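Local coordinates for protein decapping nuclease RAI1 (Scheffersomyces stipitis, PDB 5BTO) that removes the NAD cap from the 5' end of capped RNAs with the help of a divalent metal cation, and binds and stimulates the exoribonuclease RAT1, at residues E50-Y55 and E215-V220; A73-I78 and C178-Y183; K184-A189 and E235-W240. All coordinates share one frame; numbering follows the deposited sequence.

Contact 1 (E50-Y55 and E215-V220)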
loop_
_atom_site.group_PDB
_atom_site.type_symbol
_atom_site.label_atom_id
_atom_site.label_comp_id
_atom_site.label_asym_id
_atom_site.label_seq_id
_atom_site.Cartn_x
_atom_site.Cartn_y
_atom_site.Cartn_z
ATOM N N GLU A 50 -0.939 7.004 -46.041
ATOM C CA GLU A 50 -0.821 5.650 -46.574
ATOM C C GLU A 50 -0.986 4.542 -45.547
ATOM O O GLU A 50 -1.167 3.379 -45.912
ATOM C CB GLU A 50 0.528 5.470 -47.270
ATOM C CG GLU A 50 0.762 6.404 -48.448
ATOM C CD GLU A 50 2.068 6.109 -49.162
ATOM O OE1 GLU A 50 2.774 5.163 -48.741
ATOM O OE2 GLU A 50 2.391 6.820 -50.139
ATOM N N ASN A 51 -0.907 4.889 -44.267
ATOM C CA ASN A 51 -0.867 3.860 -43.233
ATOM C C ASN A 51 -1.994 3.935 -42.205
ATOM O O ASN A 51 -1.881 3.360 -41.119
ATOM C CB ASN A 51 0.498 3.872 -42.529
ATOM C CG ASN A 51 1.640 3.525 -43.469
ATOM O OD1 ASN A 51 2.234 4.402 -44.104
ATOM N ND2 ASN A 51 1.935 2.237 -43.583
ATOM N N VAL A 52 -3.074 4.628 -42.560
ATOM C CA VAL A 52 -4.225 4.835 -41.685
ATOM C C VAL A 52 -5.467 4.197 -42.302
ATOM O O VAL A 52 -5.750 4.420 -43.479
ATOM C CB VAL A 52 -4.517 6.353 -41.532
ATOM C CG1 VAL A 52 -5.842 6.588 -40.831
ATOM C CG2 VAL A 52 -3.378 7.063 -40.803
ATOM N N SER A 53 -6.205 3.416 -41.518
ATOM C CA SER A 53 -7.479 2.833 -41.965
ATOM C C SER A 53 -8.682 3.690 -41.564
ATOM O O SER A 53 -8.619 4.451 -40.592
ATOM C CB SER A 53 -7.662 1.420 -41.385
ATOM O OG SER A 53 -6.615 0.554 -41.788
ATOM N N TYR A 54 -9.780 3.548 -42.307
ATOM C CA TYR A 54 -11.012 4.309 -42.065
ATOM C C TYR A 54 -12.213 3.391 -41.867
ATOM O O TYR A 54 -12.481 2.523 -42.698
ATOM C CB TYR A 54 -11.286 5.276 -43.231
ATOM C CG TYR A 54 -10.230 6.342 -43.370
ATOM C CD1 TYR A 54 -9.015 6.061 -43.975
ATOM C CD2 TYR A 54 -10.434 7.618 -42.864
ATOM C CE1 TYR A 54 -8.033 7.031 -44.091
ATOM C CE2 TYR A 54 -9.461 8.597 -42.974
ATOM C CZ TYR A 54 -8.260 8.294 -43.588
ATOM O OH TYR A 54 -7.285 9.258 -43.706
ATOM N N TYR A 55 -12.952 3.597 -40.781
ATOM C CA TYR A 55 -14.095 2.742 -40.466
ATOM C C TYR A 55 -15.119 2.722 -41.590
ATOM O O TYR A 55 -15.450 3.757 -42.157
ATOM C CB TYR A 55 -14.795 3.231 -39.205
ATOM C CG TYR A 55 -15.810 2.256 -38.665
ATOM C CD1 TYR A 55 -15.415 1.010 -38.196
ATOM C CD2 TYR A 55 -17.155 2.589 -38.597
ATOM C CE1 TYR A 55 -16.336 0.114 -37.692
ATOM C CE2 TYR A 55 -18.088 1.697 -38.092
ATOM C CZ TYR A 55 -17.677 0.464 -37.642
ATOM O OH TYR A 55 -18.603 -0.418 -37.134
ATOM N N GLU A 215 0.842 -4.892 -40.339
ATOM C CA GLU A 215 0.523 -3.475 -40.447
ATOM C C GLU A 215 0.044 -2.902 -39.123
ATOM O O GLU A 215 -0.905 -3.411 -38.523
ATOM C CB GLU A 215 -0.523 -3.237 -41.542
ATOM C CG GLU A 215 -0.014 -3.497 -42.947
ATOM C CD GLU A 215 -1.108 -3.376 -43.986
ATOM O OE1 GLU A 215 -2.139 -4.064 -43.849
ATOM O OE2 GLU A 215 -0.936 -2.588 -44.938
ATOM N N GLN A 216 0.717 -1.843 -38.678
ATOM C CA GLN A 216 0.367 -1.147 -37.446
ATOM C C GLN A 216 0.481 0.353 -37.634
ATOM O O GLN A 216 1.449 0.837 -38.222
ATOM C CB GLN A 216 1.302 -1.550 -36.305
ATOM C CG GLN A 216 1.184 -2.979 -35.844
ATOM C CD GLN A 216 2.079 -3.250 -34.654
ATOM O OE1 GLN A 216 3.079 -2.560 -34.446
ATOM N NE2 GLN A 216 1.722 -4.252 -33.862
ATOM N N TYR A 217 -0.499 1.086 -37.113
ATOM C CA TYR A 217 -0.453 2.545 -37.087
ATOM C C TYR A 217 -0.309 2.969 -35.630
ATOM O O TYR A 217 -1.130 2.594 -34.782
ATOM C CB TYR A 217 -1.729 3.130 -37.701
ATOM C CG TYR A 217 -1.838 4.641 -37.601
ATOM C CD1 TYR A 217 -1.043 5.467 -38.384
ATOM C CD2 TYR A 217 -2.741 5.236 -36.737
ATOM C CE1 TYR A 217 -1.138 6.842 -38.299
ATOM C CE2 TYR A 217 -2.848 6.618 -36.646
ATOM C CZ TYR A 217 -2.043 7.414 -37.430
ATOM O OH TYR A 217 -2.150 8.782 -37.351
ATOM N N ILE A 218 0.750 3.711 -35.322
ATOM C CA ILE A 218 1.067 4.012 -33.925
ATOM C C ILE A 218 0.995 5.508 -33.677
ATOM O O ILE A 218 1.728 6.283 -34.301
ATOM C CB ILE A 218 2.487 3.534 -33.540
ATOM C CG1 ILE A 218 2.701 2.073 -33.932
ATOM C CG2 ILE A 218 2.754 3.745 -32.032
ATOM C CD1 ILE A 218 1.821 1.108 -33.183
ATOM N N SER A 219 0.100 5.905 -32.779
ATOM C CA SER A 219 -0.013 7.292 -32.363
ATOM C C SER A 219 0.846 7.510 -31.115
ATOM O O SER A 219 0.854 6.690 -30.197
ATOM C CB SER A 219 -1.478 7.639 -32.068
ATOM O OG SER A 219 -1.605 8.928 -31.485
ATOM N N VAL A 220 1.575 8.615 -31.084
ATOM C CA VAL A 220 2.353 8.957 -29.897
ATOM C C VAL A 220 1.845 10.271 -29.327
ATOM O O VAL A 220 1.805 11.298 -30.023
ATOM C CB VAL A 220 3.861 9.055 -30.192
ATOM C CG1 VAL A 220 4.641 9.170 -28.875
ATOM C CG2 VAL A 220 4.317 7.839 -30.978
#
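Tyr217 OH is hydrogen-bonded to two groups beyond the contact, the hydroxyl of Tyr254 on strand 254-261 and the ammonium group of Lys48 on helix 44-50, while Val52 packs on the ring that carries it. Across the contact, Val52 CG2 sits over one face of the ring, 3.7 Å from its centroid, in a CH-pi contact. It is displaced toward the rim, with Val52 CG2 only 3.4 Å from Tyr217 CE1. With CG1 anti to the backbone N (chi1 170°), CG2 stands anti to the carbonyl carbon, and this is the branch that meets the ring. At the root of the ring the backbone takes over, with Asn51 O lying 3.4 Å from Tyr217 CB in a van der Waals contact. Asn51 is the first residue past helix 44-50, and Tyr217 belongs to strand 216-225 of the large mixed sheet, so the ring joins the exit of that helix to the sheet. Replacing the tyrosine by an alanine here would probably leave Lys48 and Tyr254 without their shared hydroxyl and open a gap beneath the Val52 methyl. With no hydrogen bond running directly between residues 50-55 and 215-220, shape holds them together, and the two hydrogen bonds at the hydroxyl would be expected to limit how far the buried ring can swing.

Contact 2 (A73-I78 and C178-Y183)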
loop_
_atom_site.group_PDB
_atom_site.type_symbol
_atom_site.label_atom_id
_atom_site.label_comp_id
_atom_site.label_asym_id
_atom_site.label_seq_id
_atom_site.Cartn_x
_atom_site.Cartn_y
_atom_site.Cartn_z
ATOM N N ALA A 73 -6.978 -19.402 -43.519
ATOM C CA ALA A 73 -5.888 -20.177 -44.098
ATOM C C ALA A 73 -4.714 -19.318 -44.562
ATOM O O ALA A 73 -3.576 -19.788 -44.613
ATOM C CB ALA A 73 -6.408 -21.026 -45.253
ATOM N N LYS A 74 -4.992 -18.063 -44.900
ATOM C CA LYS A 74 -3.975 -17.199 -45.488
ATOM C C LYS A 74 -3.479 -16.133 -44.516
ATOM O O LYS A 74 -2.731 -15.239 -44.907
ATOM C CB LYS A 74 -4.517 -16.515 -46.742
ATOM C CG LYS A 74 -5.230 -17.434 -47.719
ATOM C CD LYS A 74 -5.923 -16.608 -48.790
ATOM C CE LYS A 74 -6.642 -15.418 -48.161
ATOM N NZ LYS A 74 -7.195 -14.471 -49.171
ATOM N N PHE A 75 -3.895 -16.224 -43.256
ATOM C CA PHE A 75 -3.490 -15.235 -42.258
ATOM C C PHE A 75 -1.978 -15.060 -42.275
ATOM O O PHE A 75 -1.231 -16.017 -42.068
ATOM C CB PHE A 75 -3.961 -15.643 -40.861
ATOM C CG PHE A 75 -3.676 -14.618 -39.791
ATOM C CD1 PHE A 75 -3.785 -13.260 -40.059
ATOM C CD2 PHE A 75 -3.326 -15.013 -38.508
ATOM C CE1 PHE A 75 -3.536 -12.323 -39.075
ATOM C CE2 PHE A 75 -3.079 -14.078 -37.519
ATOM C CZ PHE A 75 -3.183 -12.731 -37.805
ATOM N N LYS A 76 -1.532 -13.839 -42.545
ATOM C CA LYS A 76 -0.107 -13.529 -42.526
ATOM C C LYS A 76 0.270 -13.009 -41.146
ATOM O O LYS A 76 0.114 -11.824 -40.847
ATOM C CB LYS A 76 0.242 -12.514 -43.612
ATOM C CG LYS A 76 1.718 -12.163 -43.686
ATOM C CD LYS A 76 2.123 -11.794 -45.102
ATOM C CE LYS A 76 1.279 -10.655 -45.649
ATOM N NZ LYS A 76 1.583 -10.394 -47.086
ATOM N N LYS A 77 0.756 -13.916 -40.307
ATOM C CA LYS A 77 0.990 -13.635 -38.897
ATOM C C LYS A 77 2.472 -13.423 -38.628
ATOM O O LYS A 77 3.294 -14.295 -38.892
ATOM C CB LYS A 77 0.448 -14.788 -38.043
ATOM C CG LYS A 77 0.628 -14.631 -36.542
ATOM C CD LYS A 77 0.098 -15.859 -35.810
ATOM C CE LYS A 77 0.469 -15.847 -34.335
ATOM N NZ LYS A 77 -0.154 -14.710 -33.610
ATOM N N ILE A 78 2.807 -12.251 -38.108
ATOM C CA ILE A 78 4.188 -11.920 -37.796
ATOM C C ILE A 78 4.656 -12.753 -36.602
ATOM O O ILE A 78 3.917 -12.917 -35.630
ATOM C CB ILE A 78 4.328 -10.411 -37.496
ATOM C CG1 ILE A 78 5.798 -9.986 -37.473
ATOM C CG2 ILE A 78 3.614 -10.047 -36.197
ATOM C CD1 ILE A 78 5.983 -8.488 -37.341
ATOM N N CYS A 178 -9.903 -17.558 -32.835
ATOM C CA CYS A 178 -10.388 -16.395 -32.093
ATOM C C CYS A 178 -9.451 -15.198 -32.273
ATOM O O CYS A 178 -9.900 -14.062 -32.423
ATOM C CB CYS A 178 -10.552 -16.718 -30.605
ATOM S SG CYS A 178 -11.984 -17.752 -30.189
ATOM N N GLU A 179 -8.147 -15.454 -32.260
ATOM C CA GLU A 179 -7.171 -14.381 -32.452
ATOM C C GLU A 179 -7.299 -13.806 -33.857
ATOM O O GLU A 179 -7.269 -12.592 -34.053
ATOM C CB GLU A 179 -5.742 -14.888 -32.231
ATOM C CG GLU A 179 -4.691 -13.785 -32.329
ATOM C CD GLU A 179 -3.272 -14.313 -32.485
ATOM O OE1 GLU A 179 -2.323 -13.509 -32.353
ATOM O OE2 GLU A 179 -3.103 -15.522 -32.747
ATOM N N PHE A 180 -7.437 -14.692 -34.837
ATOM C CA PHE A 180 -7.585 -14.277 -36.225
ATOM C C PHE A 180 -8.823 -13.412 -36.419
ATOM O O PHE A 180 -8.777 -12.399 -37.119
ATOM C CB PHE A 180 -7.657 -15.499 -37.143
ATOM C CG PHE A 180 -8.030 -15.167 -38.560
ATOM C CD1 PHE A 180 -7.072 -14.712 -39.454
ATOM C CD2 PHE A 180 -9.337 -15.307 -38.999
ATOM C CE1 PHE A 180 -7.411 -14.408 -40.762
ATOM C CE2 PHE A 180 -9.683 -15.000 -40.303
ATOM C CZ PHE A 180 -8.719 -14.545 -41.185
ATOM N N SER A 181 -9.925 -13.819 -35.795
ATOM C CA SER A 181 -11.207 -13.138 -35.955
ATOM C C SER A 181 -11.150 -11.640 -35.646
ATOM O O SER A 181 -11.887 -10.859 -36.240
ATOM C CB SER A 181 -12.299 -13.830 -35.126
ATOM O OG SER A 181 -12.121 -13.624 -33.732
ATOM N N GLY A 182 -10.280 -11.240 -34.722
ATOM C CA GLY A 182 -10.134 -9.835 -34.379
ATOM C C GLY A 182 -9.533 -9.052 -35.533
ATOM O O GLY A 182 -10.019 -7.975 -35.894
ATOM N N TYR A 183 -8.472 -9.599 -36.118
ATOM C CA TYR A 183 -7.853 -8.997 -37.290
ATOM C C TYR A 183 -8.789 -9.030 -38.497
ATOM O O TYR A 183 -8.811 -8.091 -39.293
ATOM C CB TYR A 183 -6.525 -9.686 -37.622
ATOM C CG TYR A 183 -5.489 -9.571 -36.523
ATOM C CD1 TYR A 183 -4.786 -8.393 -36.326
ATOM C CD2 TYR A 183 -5.221 -10.641 -35.680
ATOM C CE1 TYR A 183 -3.841 -8.282 -35.320
ATOM C CE2 TYR A 183 -4.278 -10.538 -34.669
ATOM C CZ TYR A 183 -3.591 -9.357 -34.496
ATOM O OH TYR A 183 -2.649 -9.246 -33.498
#
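Phe75 lies between the backbone of its own loop and the helix: Phe180 brings its edge to one face of the ring, and Lys77 CA lies over the other. The Phe75-Phe180 pair is an offset edge-to-face one, with planes at 76° and centroids 5.2 Å apart. Its closest point is Phe180 CD1, which lies 3.4 Å from Phe75 CG. Phe180 has a second edge-to-face partner in Tyr72, just before residues 73-78 in the same loop. At the far end of the Phe75 ring, CZ comes within 3.6 Å of Tyr183 CD2, the two rings meeting obliquely at 33°. Phe75, Phe180 and Tyr183 thus form an aromatic cluster that packs the loop between strand 54-55 and helix 87-101 against helix 169-188; about one turn past Tyr183, that helix carries the metal ligand Glu186. The charged contact lies at the more exposed rim. Glu179 stretches out from the helix, and Lys77, extended until its last bond turns (chi4 64°), crosses it at about a right angle. Lys77 NZ forms a salt bridge to Glu179 OE1 at 2.8 Å and a weak hydrogen bond to Glu179 OE2 at 3.2 Å, so one ammonium group spans both carboxylate oxygens.

Contact 3 (K184-A189 and E235-W240)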
loop_
_atom_site.group_PDB
_atom_site.type_symbol
_atom_site.label_atom_id
_atom_site.label_comp_id
_atom_site.label_asym_id
_atom_site.label_seq_id
_atom_site.Cartn_x
_atom_site.Cartn_y
_atom_site.Cartn_z
ATOM N N LYS A 184 -9.561 -10.106 -38.633
ATOM C CA LYS A 184 -10.519 -10.213 -39.730
ATOM C C LYS A 184 -11.585 -9.132 -39.601
ATOM O O LYS A 184 -11.965 -8.499 -40.586
ATOM C CB LYS A 184 -11.168 -11.602 -39.749
ATOM C CG LYS A 184 -12.241 -11.796 -40.825
ATOM C CD LYS A 184 -11.660 -11.757 -42.238
ATOM C CE LYS A 184 -12.698 -12.177 -43.276
ATOM N NZ LYS A 184 -12.111 -12.387 -44.630
ATOM N N PHE A 185 -12.062 -8.915 -38.378
ATOM C CA PHE A 185 -13.061 -7.894 -38.141
ATOM C C PHE A 185 -12.524 -6.535 -38.573
ATOM O O PHE A 185 -13.217 -5.774 -39.241
ATOM C CB PHE A 185 -13.477 -7.868 -36.668
ATOM C CG PHE A 185 -14.521 -6.837 -36.352
ATOM C CD1 PHE A 185 -15.762 -6.866 -36.981
ATOM C CD2 PHE A 185 -14.268 -5.841 -35.419
ATOM C CE1 PHE A 185 -16.731 -5.913 -36.687
ATOM C CE2 PHE A 185 -15.230 -4.890 -35.120
ATOM C CZ PHE A 185 -16.464 -4.923 -35.761
ATOM N N GLU A 186 -11.285 -6.231 -38.208
ATOM C CA GLU A 186 -10.704 -4.953 -38.605
ATOM C C GLU A 186 -10.701 -4.831 -40.122
ATOM O O GLU A 186 -11.045 -3.785 -40.673
ATOM C CB GLU A 186 -9.287 -4.800 -38.064
ATOM C CG GLU A 186 -9.203 -4.746 -36.553
ATOM C CD GLU A 186 -7.815 -4.389 -36.074
ATOM O OE1 GLU A 186 -7.077 -5.297 -35.629
ATOM O OE2 GLU A 186 -7.461 -3.194 -36.147
ATOM N N ALA A 187 -10.324 -5.914 -40.790
ATOM C CA ALA A 187 -10.213 -5.919 -42.243
ATOM C C ALA A 187 -11.550 -5.658 -42.933
ATOM O O ALA A 187 -11.622 -4.873 -43.877
ATOM C CB ALA A 187 -9.617 -7.234 -42.721
ATOM N N ILE A 188 -12.607 -6.315 -42.464
ATOM C CA ILE A 188 -13.906 -6.186 -43.112
ATOM C C ILE A 188 -14.659 -4.934 -42.676
ATOM O O ILE A 188 -15.633 -4.540 -43.315
ATOM C CB ILE A 188 -14.780 -7.464 -42.933
ATOM C CG1 ILE A 188 -15.186 -7.670 -41.472
ATOM C CG2 ILE A 188 -14.040 -8.684 -43.449
ATOM C CD1 ILE A 188 -16.483 -6.992 -41.080
ATOM N N ALA A 189 -14.193 -4.298 -41.602
ATOM C CA ALA A 189 -14.880 -3.136 -41.043
ATOM C C ALA A 189 -14.185 -1.815 -41.357
ATOM O O ALA A 189 -14.583 -0.767 -40.840
ATOM C CB ALA A 189 -15.054 -3.293 -39.524
ATOM N N GLU A 235 -0.873 1.692 -30.550
ATOM C CA GLU A 235 -1.539 1.356 -31.812
ATOM C C GLU A 235 -2.973 1.862 -31.829
ATOM O O GLU A 235 -3.695 1.775 -30.831
ATOM C CB GLU A 235 -1.525 -0.152 -32.087
ATOM C CG GLU A 235 -2.070 -0.484 -33.488
ATOM C CD GLU A 235 -2.064 -1.959 -33.829
ATOM O OE1 GLU A 235 -1.620 -2.763 -32.986
ATOM O OE2 GLU A 235 -2.512 -2.315 -34.949
ATOM N N VAL A 236 -3.377 2.376 -32.989
ATOM C CA VAL A 236 -4.718 2.896 -33.206
ATOM C C VAL A 236 -5.314 2.145 -34.383
ATOM O O VAL A 236 -4.653 1.961 -35.413
ATOM C CB VAL A 236 -4.664 4.415 -33.498
ATOM C CG1 VAL A 236 -5.960 4.906 -34.162
ATOM C CG2 VAL A 236 -4.344 5.198 -32.209
ATOM N N ASP A 237 -6.556 1.692 -34.235
ATOM C CA ASP A 237 -7.133 0.789 -35.225
ATOM C C ASP A 237 -7.624 1.505 -36.482
ATOM O O ASP A 237 -7.376 1.041 -37.591
ATOM C CB ASP A 237 -8.257 -0.054 -34.620
ATOM C CG ASP A 237 -7.755 -0.987 -33.531
ATOM O OD1 ASP A 237 -6.586 -1.415 -33.634
ATOM O OD2 ASP A 237 -8.515 -1.286 -32.583
ATOM N N CYS A 238 -8.305 2.632 -36.311
ATOM C CA CYS A 238 -8.840 3.349 -37.465
ATOM C C CYS A 238 -9.269 4.768 -37.125
ATOM O O CYS A 238 -9.285 5.177 -35.965
ATOM C CB CYS A 238 -10.022 2.571 -38.077
ATOM S SG CYS A 238 -11.543 2.634 -37.132
ATOM N N VAL A 239 -9.606 5.519 -38.170
ATOM C CA VAL A 239 -10.230 6.823 -38.045
ATOM C C VAL A 239 -11.721 6.631 -38.295
ATOM O O VAL A 239 -12.097 5.906 -39.216
ATOM C CB VAL A 239 -9.644 7.782 -39.106
ATOM C CG1 VAL A 239 -10.443 9.062 -39.198
ATOM C CG2 VAL A 239 -8.188 8.084 -38.757
ATOM N N TRP A 240 -12.574 7.243 -37.477
ATOM C CA TRP A 240 -14.015 7.085 -37.699
ATOM C C TRP A 240 -14.597 8.077 -38.693
ATOM O O TRP A 240 -15.578 7.777 -39.364
ATOM C CB TRP A 240 -14.822 7.063 -36.396
ATOM C CG TRP A 240 -14.820 8.318 -35.602
ATOM C CD1 TRP A 240 -13.895 8.701 -34.660
ATOM C CD2 TRP A 240 -15.814 9.344 -35.629
ATOM N NE1 TRP A 240 -14.252 9.917 -34.119
ATOM C CE2 TRP A 240 -15.422 10.335 -34.702
ATOM C CE3 TRP A 240 -16.990 9.531 -36.361
ATOM C CZ2 TRP A 240 -16.172 11.490 -34.481
ATOM C CZ3 TRP A 240 -17.731 10.676 -36.143
ATOM C CH2 TRP A 240 -17.318 11.643 -35.212
HETATM O O HOH W 1 -7.701 -1.680 -38.219
#
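Glu186 and Asp237 start from the same first torsion, chi1 -64°, each with CG anti to the carbonyl carbon; Glu186 then runs on extended from helix 169-188 until its carboxylate reaches that of Asp237. Both are ligands of the divalent metal in this PD-(D/E)XK nuclease fold. Glu256 and Leu257 on strand 254-261 complete the metal site, with the substrate-binding Lys258 next to them, in the pattern of the family's (D/E)XK motif. The two side chains cross at about a right angle, and their carboxylate planes are 61° apart. Glu186 OE2 comes 3.2 Å from Asp237 OD1, and since both are acceptors no hydrogen bond joins them. Such crowding of acidic oxygens suits a site made for a cation, which would probably offset their mutual repulsion. Asp237 OD2 accepts a hydrogen bond from the backbone N of Leu257, which should steady the carboxylate, and also lies close to Glu256 OE2. Glu235, a substrate-binding residue, stands further back, its OE2 5.2 Å from Glu186 OE2, and its carbonyl is bound by Arg115. A single water links the two segments, donating one hydrogen to Glu186 OE2 at 2.6 Å and the other to Asp237 O at 2.8 Å.

In the fold
Contact 1 is the buried one; contacts 2 and 3 lie nearer the surface and share helix 169-188, using successive parts of it. Contacts 1 and 3 touch: probable backbone hydrogen bonds run from Val239 N to Ser53 O and from Val236 N to Tyr217 O, so the chain is bonded before and after Asp237 in sequence, once to each segment of contact 1. Contact 2 stands apart from contact 1, their nearest atoms about 7 Å away. The chemistry follows position: apolar packing on a ring in the interior, aromatic packing edged by a salt bridge at contact 2, and two crowded carboxylates at the metal site, with a water joining one to a backbone carbonyl.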